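Local atomic coordinates of N-acetylmuramoyl-l-alanine amidase (Bartonella henselae, PDB entry 3NE8), a protein that probably cleaves, as a zinc-dependent amidase, the bond between N-acetylmuramic acid and L-alanine in peptidoglycan, remodelling the cell wall during bacterial division. Residues A34-K45 with R209-I220. Numbering follows the deposited sequence.
Sequences AFARALRDELQK and RKQMAASIAYSI
The phenyl ring of F35 fits as a knob among R209, M212, A213 and I216, the largest single burial where helices 28-45 and 206-227 pack. With CG anti to the backbone N (chi1 -171°), the ring leans across to the other helix. CG of M212 and CD1 of I216 meet its edge near the ring plane, the latter lying 3.8 Å from F35 CZ. The selenium of M212, a selenomethionine, adds an oblique Met-aromatic contact.

E42 is the second knob, set among K210, A213, A214 and A217. Its CG lies against the backbone of A214, and the bend at chi2 (-60°) turns the carboxylate so that OE1 comes to 3.8 Å from A214 CB. K210 crosses the glutamate at about a right angle, and its CE comes within 3.4 Å of E42 OE2. That same oxygen forms a salt bridge with K45 on its own helix, marked by a weak hydrogen bond from K45 NZ at 3.3 Å. The carboxylate probably eases the approach of K45 NZ and K210 NZ, 3.9 Å apart.

A213 answers as a knob among F35, A38, L39 and E42, and its small methyl suits the close backbone approach, L39 CA to A213 CA being 4.8 Å. Deeper in, L39 reaches I216 with CD2 and A217 with CD1, while L43 packs CD2 against A217 CB and I220 CG2. At the other end, a water accepts from R209 NE at 2.7 Å and donates weakly to A34 O, while R209 NH1 hydrogen-bonds to L203 O.

The segment axes cross at -50°, and both helices rest on one face of the mixed sheet, the layered alpha/beta architecture of this zinc-dependent amidase domain: F35 and I220 reach strand 77-82, L43 reaches strand 49-53, and helix 135-161 flanks S215 and I220.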
ATOM      1  N   ALA A  34     -17.437  -1.424 -23.320  1.00  8.58           N
ATOM      2  CA  ALA A  34     -17.589  -2.873 -23.199  1.00  8.94           C
ATOM      3  C   ALA A  34     -16.722  -3.394 -22.056  1.00  8.90           C
ATOM      4  O   ALA A  34     -17.117  -4.278 -21.293  1.00  9.10           O
ATOM      5  CB  ALA A  34     -17.223  -3.569 -24.511  1.00  9.87           C
ATOM      6  N   PHE A  35     -15.503  -2.882 -21.958  1.00  7.88           N
ATOM      7  CA  PHE A  35     -14.615  -3.311 -20.886  1.00  8.64           C
ATOM      8  C   PHE A  35     -15.166  -2.902 -19.520  1.00  8.46           C
ATOM      9  O   PHE A  35     -15.132  -3.688 -18.567  1.00  8.63           O
ATOM     10  CB  PHE A  35     -13.198  -2.774 -21.078  1.00  8.80           C
ATOM     11  CG  PHE A  35     -12.216  -3.378 -20.115  1.00  9.12           C
ATOM     12  CD1 PHE A  35     -11.570  -4.563 -20.430  1.00 12.40           C
ATOM     13  CD2 PHE A  35     -12.001  -2.805 -18.873  1.00  9.31           C
ATOM     14  CE1 PHE A  35     -10.686  -5.147 -19.536  1.00 13.21           C
ATOM     15  CE2 PHE A  35     -11.117  -3.393 -17.970  1.00 11.19           C
ATOM     16  CZ  PHE A  35     -10.466  -4.563 -18.311  1.00 13.98           C
ATOM     17  N   ALA A  36     -15.642  -1.668 -19.408  1.00  8.42           N
ATOM     18  CA  ALA A  36     -16.221  -1.196 -18.156  1.00  7.85           C
ATOM     19  C   ALA A  36     -17.389  -2.076 -17.736  1.00  8.69           C
ATOM     20  O   ALA A  36     -17.528  -2.401 -16.550  1.00  8.42           O
ATOM     21  CB  ALA A  36     -16.660   0.259 -18.273  1.00  9.45           C
ATOM     22  N   ARG A  37     -18.237  -2.444 -18.694  1.00  8.47           N
ATOM     23  CA  ARG A  37     -19.373  -3.310 -18.395  1.00  8.52           C
ATOM     24  C   ARG A  37     -18.901  -4.693 -17.911  1.00  9.27           C
ATOM     25  O   ARG A  37     -19.492  -5.278 -16.998  1.00  9.97           O
ATOM     26  CB  ARG A  37     -20.293  -3.396 -19.614  1.00  9.15           C
ATOM     27  CG  ARG A  37     -21.035  -2.095 -19.859  1.00  8.07           C
ATOM     28  CD  ARG A  37     -21.700  -2.052 -21.210  1.00  9.37           C
ATOM     29  NE  ARG A  37     -22.642  -0.933 -21.296  1.00  9.12           N
ATOM     30  CZ  ARG A  37     -23.298  -0.580 -22.397  1.00  8.86           C
ATOM     31  NH1 ARG A  37     -23.063  -1.205 -23.547  1.00  9.81           N
ATOM     32  NH2 ARG A  37     -24.174   0.422 -22.350  1.00  9.88           N
ATOM     33  N   ALA A  38     -17.836  -5.214 -18.519  1.00  8.48           N
ATOM     34  CA  ALA A  38     -17.296  -6.503 -18.091  1.00  9.55           C
ATOM     35  C   ALA A  38     -16.718  -6.423 -16.677  1.00  9.89           C
ATOM     36  O   ALA A  38     -16.897  -7.336 -15.868  1.00  9.77           O
ATOM     37  CB  ALA A  38     -16.235  -6.981 -19.070  1.00 10.99           C
ATOM     38  N   LEU A  39     -16.011  -5.337 -16.387  1.00  9.05           N
ATOM     39  CA  LEU A  39     -15.445  -5.144 -15.058  1.00  8.16           C
ATOM     40  C   LEU A  39     -16.556  -4.963 -14.019  1.00  8.61           C
ATOM     41  O   LEU A  39     -16.492  -5.520 -12.920  1.00  9.04           O
ATOM     42  CB  LEU A  39     -14.446  -3.986 -15.078  1.00  8.89           C
ATOM     43  CG  LEU A  39     -13.777  -3.627 -13.748  1.00  8.45           C
ATOM     44  CD1 LEU A  39     -13.125  -4.841 -13.092  1.00  9.23           C
ATOM     45  CD2 LEU A  39     -12.756  -2.542 -13.994  1.00 10.02           C
ATOM     46  N   ARG A  40     -17.594  -4.206 -14.373  1.00  8.91           N
ATOM     47  CA  ARG A  40     -18.767  -4.125 -13.503  1.00  8.84           C
ATOM     48  C   ARG A  40     -19.332  -5.513 -13.203  1.00  9.67           C
ATOM     49  O   ARG A  40     -19.611  -5.849 -12.048  1.00 10.01           O
ATOM     50  CB  ARG A  40     -19.838  -3.232 -14.145  1.00  9.25           C
ATOM     51  CG  ARG A  40     -21.183  -3.196 -13.411  1.00 10.88           C
ATOM     52  CD  ARG A  40     -22.230  -2.355 -14.196  1.00 12.44           C
ATOM     53  NE  ARG A  40     -22.597  -2.966 -15.478  1.00 14.33           N
ATOM     54  CZ  ARG A  40     -23.298  -2.361 -16.444  1.00 15.11           C
ATOM     55  NH1 ARG A  40     -23.691  -1.123 -16.277  1.00 14.69           N
ATOM     56  NH2 ARG A  40     -23.588  -2.990 -17.583  1.00 17.70           N
ATOM     57  N   ASP A  41     -19.489  -6.329 -14.238  1.00  9.47           N
ATOM     58  CA  ASP A  41     -20.024  -7.669 -14.059  1.00  9.97           C
ATOM     59  C   ASP A  41     -19.145  -8.500 -13.126  1.00 11.31           C
ATOM     60  O   ASP A  41     -19.648  -9.190 -12.251  1.00 12.06           O
ATOM     61  CB  ASP A  41     -20.159  -8.369 -15.406  1.00 12.44           C
ATOM     62  CG  ASP A  41     -20.837  -9.724 -15.297  1.00 28.56           C
ATOM     63  OD1 ASP A  41     -22.013  -9.767 -14.878  1.00 34.18           O
ATOM     64  OD2 ASP A  41     -20.197 -10.745 -15.634  1.00 34.84           O
ATOM     65  N   GLU A  42     -17.833  -8.454 -13.323  1.00 10.38           N
ATOM     66  CA  GLU A  42     -16.927  -9.203 -12.459  1.00  9.26           C
ATOM     67  C   GLU A  42     -17.032  -8.726 -11.014  1.00  9.17           C
ATOM     68  O   GLU A  42     -17.035  -9.537 -10.093  1.00 11.53           O
ATOM     69  CB  GLU A  42     -15.486  -9.101 -12.969  1.00 10.93           C
ATOM     70  CG  GLU A  42     -15.236  -9.798 -14.311  1.00 13.67           C
ATOM     71  CD  GLU A  42     -15.534 -11.280 -14.271  1.00 17.06           C
ATOM     72  OE1 GLU A  42     -15.105 -11.953 -13.316  1.00 17.66           O
ATOM     73  OE2 GLU A  42     -16.195 -11.779 -15.207  1.00 21.54           O
ATOM     74  N   LEU A  43     -17.096  -7.418 -10.817  1.00  9.10           N
ATOM     75  CA  LEU A  43     -17.203  -6.874  -9.469  1.00  9.56           C
ATOM     76  C   LEU A  43     -18.515  -7.278  -8.804  1.00 11.91           C
ATOM     77  O   LEU A  43     -18.553  -7.529  -7.592  1.00 12.87           O
ATOM     78  CB  LEU A  43     -17.050  -5.353  -9.490  1.00 10.29           C
ATOM     79  CG  LEU A  43     -15.633  -4.880  -9.768  1.00  8.99           C
ATOM     80  CD1 LEU A  43     -15.638  -3.417 -10.122  1.00 10.71           C
ATOM     81  CD2 LEU A  43     -14.744  -5.121  -8.554  1.00 11.87           C
ATOM     82  N   GLN A  44     -19.583  -7.345  -9.593  1.00 10.43           N
ATOM     83  CA  GLN A  44     -20.905  -7.661  -9.072  1.00 11.52           C
ATOM     84  C   GLN A  44     -21.066  -9.163  -8.788  1.00 14.84           C
ATOM     85  O   GLN A  44     -22.003  -9.579  -8.094  1.00 17.51           O
ATOM     86  CB  GLN A  44     -22.000  -7.097  -9.990  1.00 12.83           C
ATOM     87  CG  GLN A  44     -22.090  -5.570  -9.889  1.00 11.68           C
ATOM     88  CD  GLN A  44     -23.051  -4.907 -10.855  1.00 11.56           C
ATOM     89  OE1 GLN A  44     -23.497  -5.505 -11.856  1.00 13.05           O
ATOM     90  NE2 GLN A  44     -23.356  -3.637 -10.584  1.00 11.72           N
ATOM     91  N   LYS A  45     -20.141  -9.974  -9.296  1.00 15.01           N
ATOM     92  CA  LYS A  45     -20.096 -11.393  -8.943  1.00 18.23           C
ATOM     93  C   LYS A  45     -19.511 -11.553  -7.552  1.00 19.74           C
ATOM     94  O   LYS A  45     -19.783 -12.535  -6.863  1.00 21.45           O
ATOM     95  CB  LYS A  45     -19.212 -12.172  -9.919  1.00 24.99           C
ATOM     96  CG  LYS A  45     -19.810 -12.407 -11.288  1.00 34.50           C
ATOM     97  CD  LYS A  45     -18.828 -13.171 -12.170  1.00 42.83           C
ATOM     98  CE  LYS A  45     -19.418 -13.465 -13.541  1.00 47.81           C
ATOM     99  NZ  LYS A  45     -18.432 -14.131 -14.440  1.00 48.76           N
ATOM    100  N   ARG A 209     -10.779  -9.850 -22.818  1.00 11.28           N
ATOM    101  CA  ARG A 209     -11.192  -8.691 -22.030  1.00 11.58           C
ATOM    102  C   ARG A 209     -11.754  -9.112 -20.668  1.00 11.41           C
ATOM    103  O   ARG A 209     -11.458  -8.490 -19.642  1.00 11.78           O
ATOM    104  CB  ARG A 209     -12.203  -7.813 -22.782  1.00 10.52           C
ATOM    105  CG  ARG A 209     -11.631  -7.093 -23.994  1.00 12.10           C
ATOM    106  CD  ARG A 209     -12.517  -5.932 -24.482  1.00 11.90           C
ATOM    107  NE  ARG A 209     -13.932  -6.301 -24.629  1.00 11.25           N
ATOM    108  CZ  ARG A 209     -14.511  -6.679 -25.769  1.00 10.02           C
ATOM    109  NH1 ARG A 209     -13.818  -6.746 -26.906  1.00 12.28           N
ATOM    110  NH2 ARG A 209     -15.793  -7.007 -25.776  1.00 11.64           N
ATOM    111  N   LYS A 210     -12.559 -10.168 -20.657  1.00 12.12           N
ATOM    112  CA  LYS A 210     -13.119 -10.695 -19.418  1.00 11.39           C
ATOM    113  C   LYS A 210     -12.017 -11.165 -18.464  1.00 12.61           C
ATOM    114  O   LYS A 210     -12.083 -10.919 -17.261  1.00 12.53           O
ATOM    115  CB  LYS A 210     -14.084 -11.846 -19.721  1.00 13.60           C
ATOM    116  CG  LYS A 210     -14.759 -12.432 -18.493  1.00 18.68           C
ATOM    117  CD  LYS A 210     -15.698 -13.561 -18.879  1.00 23.71           C
ATOM    118  CE  LYS A 210     -16.496 -14.054 -17.684  1.00 30.94           C
ATOM    119  NZ  LYS A 210     -17.563 -15.007 -18.100  1.00 36.33           N
ATOM    120  N   GLN A 211     -11.004 -11.835 -18.997  1.00 12.45           N
ATOM    121  CA  GLN A 211      -9.901 -12.304 -18.162  1.00 13.26           C
ATOM    122  C   GLN A 211      -9.148 -11.135 -17.533  1.00 12.96           C
ATOM    123  O   GLN A 211      -8.772 -11.183 -16.357  1.00 12.66           O
ATOM    124  CB  GLN A 211      -8.964 -13.195 -18.972  1.00 15.12           C
ATOM    125  CG  GLN A 211      -9.625 -14.524 -19.340  1.00 21.03           C
ATOM    126  CD  GLN A 211      -8.857 -15.317 -20.377  1.00 31.63           C
ATOM    127  OE1 GLN A 211      -7.779 -14.918 -20.813  1.00 34.38           O
ATOM    128  NE2 GLN A 211      -9.415 -16.454 -20.780  1.00 34.25           N
HETATM  129  N   MSE A 212      -8.943 -10.066 -18.291  1.00 12.02           N
HETATM  130  CA  MSE A 212      -8.283  -8.901 -17.730  1.00 11.57           C
HETATM  131  C   MSE A 212      -9.165  -8.229 -16.690  1.00 10.59           C
HETATM  132  O   MSE A 212      -8.680  -7.808 -15.636  1.00 10.69           O
HETATM  133  CB  MSE A 212      -7.862  -7.907 -18.814  1.00 11.53           C
HETATM  134  CG  MSE A 212      -7.128  -6.709 -18.246  1.00 12.37           C
HETATM  135 SE   MSE A 212      -6.334  -5.578 -19.623  0.61 14.96          SE
HETATM  136  CE  MSE A 212      -5.714  -4.126 -18.499  1.00 16.60           C
ATOM    137  N   ALA A 213     -10.456  -8.110 -16.989  1.00 10.04           N
ATOM    138  CA  ALA A 213     -11.387  -7.532 -16.034  1.00 10.30           C
ATOM    139  C   ALA A 213     -11.411  -8.333 -14.732  1.00 10.23           C
ATOM    140  O   ALA A 213     -11.479  -7.756 -13.648  1.00 10.60           O
ATOM    141  CB  ALA A 213     -12.785  -7.439 -16.651  1.00 10.27           C
ATOM    142  N   ALA A 214     -11.352  -9.656 -14.835  1.00 10.44           N
ATOM    143  CA  ALA A 214     -11.351 -10.501 -13.643  1.00 11.25           C
ATOM    144  C   ALA A 214     -10.134 -10.218 -12.768  1.00 10.53           C
ATOM    145  O   ALA A 214     -10.235 -10.199 -11.532  1.00 12.02           O
ATOM    146  CB  ALA A 214     -11.409 -11.964 -14.017  1.00 12.06           C
ATOM    147  N   SER A 215      -8.980  -9.999 -13.397  1.00 10.56           N
ATOM    148  CA  SER A 215      -7.764  -9.697 -12.655  1.00 10.10           C
ATOM    149  C   SER A 215      -7.896  -8.345 -11.958  1.00 11.02           C
ATOM    150  O   SER A 215      -7.546  -8.190 -10.783  1.00 12.17           O
ATOM    151  CB  SER A 215      -6.570  -9.692 -13.606  1.00 11.88           C
ATOM    152  OG  SER A 215      -5.376  -9.358 -12.912  1.00 12.37           O
ATOM    153  N   ILE A 216      -8.394  -7.346 -12.677  1.00  9.96           N
ATOM    154  CA  ILE A 216      -8.597  -6.041 -12.059  1.00  9.38           C
ATOM    155  C   ILE A 216      -9.593  -6.121 -10.904  1.00  9.32           C
ATOM    156  O   ILE A 216      -9.387  -5.501  -9.858  1.00  9.67           O
ATOM    157  CB  ILE A 216      -8.994  -4.982 -13.102  1.00  9.78           C
ATOM    158  CG1 ILE A 216      -7.863  -4.826 -14.123  1.00 12.39           C
ATOM    159  CG2 ILE A 216      -9.322  -3.649 -12.435  1.00 10.74           C
ATOM    160  CD1 ILE A 216      -8.203  -3.976 -15.297  1.00 13.93           C
ATOM    161  N   ALA A 217     -10.647  -6.917 -11.059  1.00  9.91           N
ATOM    162  CA  ALA A 217     -11.633  -7.072  -9.990  1.00 10.02           C
ATOM    163  C   ALA A 217     -10.990  -7.669  -8.738  1.00 11.06           C
ATOM    164  O   ALA A 217     -11.284  -7.242  -7.616  1.00 10.92           O
ATOM    165  CB  ALA A 217     -12.809  -7.920 -10.453  1.00 10.67           C
ATOM    166  N   TYR A 218     -10.098  -8.637  -8.924  1.00 11.03           N
ATOM    167  CA  TYR A 218      -9.359  -9.213  -7.811  1.00 12.60           C
ATOM    168  C   TYR A 218      -8.501  -8.147  -7.133  1.00 10.86           C
ATOM    169  O   TYR A 218      -8.463  -8.060  -5.898  1.00 11.62           O
ATOM    170  CB  TYR A 218      -8.501 -10.382  -8.306  1.00 12.73           C
ATOM    171  CG  TYR A 218      -7.699 -11.066  -7.221  1.00 15.94           C
ATOM    172  CD1 TYR A 218      -8.319 -11.849  -6.257  1.00 23.98           C
ATOM    173  CD2 TYR A 218      -6.322 -10.930  -7.166  1.00 18.71           C
ATOM    174  CE1 TYR A 218      -7.582 -12.479  -5.262  1.00 24.91           C
ATOM    175  CE2 TYR A 218      -5.574 -11.562  -6.175  1.00 19.86           C
ATOM    176  CZ  TYR A 218      -6.213 -12.326  -5.231  1.00 20.71           C
ATOM    177  OH  TYR A 218      -5.456 -12.944  -4.258  1.00 24.72           O
ATOM    178  N   SER A 219      -7.813  -7.335  -7.928  1.00 10.29           N
ATOM    179  CA  SER A 219      -7.010  -6.253  -7.375  1.00 11.44           C
ATOM    180  C   SER A 219      -7.858  -5.290  -6.568  1.00 10.53           C
ATOM    181  O   SER A 219      -7.430  -4.812  -5.517  1.00 10.75           O
ATOM    182  CB  SER A 219      -6.274  -5.489  -8.470  1.00 10.82           C
ATOM    183  OG  SER A 219      -5.323  -6.339  -9.091  1.00 12.14           O
ATOM    184  N   ILE A 220      -9.055  -4.986  -7.070  1.00 10.64           N
ATOM    185  CA  ILE A 220      -9.974  -4.110  -6.353  1.00  9.70           C
ATOM    186  C   ILE A 220     -10.393  -4.706  -5.016  1.00 10.23           C
ATOM    187  O   ILE A 220     -10.424  -4.008  -3.993  1.00 10.10           O
ATOM    188  CB  ILE A 220     -11.203  -3.755  -7.219  1.00  9.49           C
ATOM    189  CG1 ILE A 220     -10.765  -2.866  -8.385  1.00  9.69           C
ATOM    190  CG2 ILE A 220     -12.280  -3.081  -6.366  1.00 11.34           C
ATOM    191  CD1 ILE A 220     -11.838  -2.683  -9.449  1.00 10.00           C
TER
HETATM  192  O   HOH W   1     -15.450  -6.457 -22.358  1.00 12.99           O